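Local atomic coordinates of extracellular protein 11-1 (Passalora fulva, PDB entry 6ZUS), a protein that acts as a secreted avirulence effector of a fungal plant pathogen, probably detected by host resistance proteins, and binds zinc ions. Residues A[12-17]-A[73-78]. Residues are numbered along the deposited sequence; the frame is centred on the assembly and turned at random.
Sequences KWVHQF and TCICSV. With ZN (zinc ion), chain G.
The carbonyl oxygen of C76 takes the backbone N-H of H15: C76 O lies 2.8 Å from H15 N, with an almost straight N-H...O angle of 178°. The CA-H of V14 also faces this oxygen as a weak second donor. C76 returns the bond, from its N to H15 O at 2.9 Å. W13 with V78 and F17 with C74 each make the same reciprocal pair of hydrogen bonds. These three hydrogen-bonded pairs join two central strands of the antiparallel four-stranded sheet. Strand 127-138 pairs along the other edge of 12-17, and 57-64 along that of 73-78.

F17 carries the side-chain contact on the face shared by W13, H15, C74, C76 and V78. Its CG sits between the backbone N and the carbonyl carbon (chi1 57°), which swings the ring across to the partner strand. C74 CB then meets one ring face as a CH-pi contact, 3.8 Å from the F17 ring centroid and 18° off the normal. C76 SG approaches obliquely, 3.8 Å from F17 CE1. Disulfides to C25 and C29 tie C74 and C76 to the chain before helix 31-40.

On the reverse face V14 CG1 packs 3.5 Å from I75 CG2. Q16 runs alongside I75, with Q16 CG 3.8 Å from I75 CG1.

F17 CD1 also lies over the imidazole of H15, and Y127 stacks on that imidazole too. H15 ND1 binds a zinc ion at 2.0 Å, and a water is a further ligand. While it holds the metal, ND1 cannot carry a proton; a neutral imidazole would therefore keep its N-H on NE2.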
# COMPACT_ATOMS: atom_id res chain seq x y z
N LYS A 12 1.78 -0.23 0.74
CA LYS A 12 2.47 0.52 -0.34
C LYS A 12 1.60 0.54 -1.59
O LYS A 12 1.06 -0.53 -1.99
CB LYS A 12 3.86 -0.06 -0.59
CG LYS A 12 4.64 0.69 -1.64
CD LYS A 12 6.10 0.42 -1.58
CE LYS A 12 6.53 -0.80 -2.31
NZ LYS A 12 7.94 -0.63 -2.78
N TRP A 13 1.41 1.75 -2.08
CA TRP A 13 0.67 2.09 -3.32
C TRP A 13 1.71 2.25 -4.42
O TRP A 13 2.72 2.97 -4.22
CB TRP A 13 -0.10 3.36 -3.08
CG TRP A 13 -0.94 3.78 -4.24
CD1 TRP A 13 -2.28 3.57 -4.38
CD2 TRP A 13 -0.50 4.57 -5.36
NE1 TRP A 13 -2.71 4.17 -5.53
CE2 TRP A 13 -1.65 4.77 -6.17
CE3 TRP A 13 0.71 5.13 -5.76
CZ2 TRP A 13 -1.60 5.50 -7.35
CZ3 TRP A 13 0.77 5.84 -6.95
CH2 TRP A 13 -0.38 6.01 -7.73
N VAL A 14 1.51 1.59 -5.55
CA VAL A 14 2.55 1.56 -6.62
C VAL A 14 1.93 1.91 -7.97
O VAL A 14 0.87 1.35 -8.30
CB VAL A 14 3.28 0.20 -6.68
CG1 VAL A 14 4.43 0.27 -7.68
CG2 VAL A 14 3.78 -0.28 -5.31
N HIS A 15 2.59 2.80 -8.70
CA HIS A 15 2.36 3.02 -10.15
C HIS A 15 3.67 2.66 -10.89
O HIS A 15 4.65 3.38 -10.71
CB HIS A 15 1.87 4.45 -10.46
CG HIS A 15 1.49 4.58 -11.90
ND1 HIS A 15 1.39 5.78 -12.57
CD2 HIS A 15 1.21 3.64 -12.82
CE1 HIS A 15 1.03 5.56 -13.80
NE2 HIS A 15 0.93 4.29 -14.00
N GLN A 16 3.66 1.55 -11.64
CA GLN A 16 4.78 1.14 -12.52
C GLN A 16 4.37 1.45 -13.95
O GLN A 16 3.30 1.00 -14.42
CB GLN A 16 5.11 -0.35 -12.34
CG GLN A 16 6.30 -0.81 -13.21
CD GLN A 16 6.67 -2.26 -12.99
OE1 GLN A 16 6.18 -2.93 -12.03
NE2 GLN A 16 7.48 -2.74 -13.91
N PHE A 17 5.20 2.18 -14.65
CA PHE A 17 4.94 2.54 -16.07
C PHE A 17 6.24 2.78 -16.84
O PHE A 17 7.32 2.90 -16.24
CB PHE A 17 4.03 3.76 -16.12
CG PHE A 17 4.56 4.97 -15.38
CD1 PHE A 17 4.43 5.11 -14.01
CD2 PHE A 17 5.23 5.97 -16.09
CE1 PHE A 17 4.94 6.22 -13.34
CE2 PHE A 17 5.71 7.09 -15.43
CZ PHE A 17 5.55 7.23 -14.06
N THR A 73 11.74 2.06 -17.24
CA THR A 73 10.67 1.69 -16.28
C THR A 73 10.77 2.64 -15.09
O THR A 73 11.89 2.71 -14.45
CB THR A 73 10.80 0.24 -15.79
OG1 THR A 73 10.54 -0.59 -16.92
CG2 THR A 73 9.79 -0.07 -14.70
N CYS A 74 9.64 3.24 -14.75
CA CYS A 74 9.45 4.06 -13.55
C CYS A 74 8.60 3.28 -12.56
O CYS A 74 7.57 2.73 -12.97
CB CYS A 74 8.73 5.38 -13.81
SG CYS A 74 9.61 6.33 -15.05
N ILE A 75 9.00 3.31 -11.29
CA ILE A 75 8.15 2.77 -10.21
C ILE A 75 7.98 3.89 -9.19
O ILE A 75 9.00 4.29 -8.61
CB ILE A 75 8.68 1.46 -9.60
CG1 ILE A 75 8.87 0.39 -10.69
CG2 ILE A 75 7.76 1.01 -8.47
CD1 ILE A 75 9.69 -0.79 -10.24
N CYS A 76 6.80 4.48 -9.14
CA CYS A 76 6.46 5.61 -8.23
C CYS A 76 5.59 5.03 -7.13
O CYS A 76 4.61 4.35 -7.45
CB CYS A 76 5.79 6.72 -9.01
SG CYS A 76 6.94 7.27 -10.31
N SER A 77 5.98 5.18 -5.87
CA SER A 77 5.28 4.47 -4.78
C SER A 77 5.20 5.38 -3.57
O SER A 77 5.98 6.37 -3.46
CB SER A 77 5.94 3.17 -4.46
OG SER A 77 7.27 3.39 -3.98
N VAL A 78 4.23 5.10 -2.73
CA VAL A 78 4.16 5.77 -1.40
C VAL A 78 3.79 4.69 -0.39
O VAL A 78 2.91 3.84 -0.70
CB VAL A 78 3.20 6.97 -1.44
CG1 VAL A 78 1.77 6.61 -1.84
CG2 VAL A 78 3.23 7.72 -0.13
ZN ZN G . 1.45 7.64 -11.75
O HOH W 1 -0.68 8.36 -11.44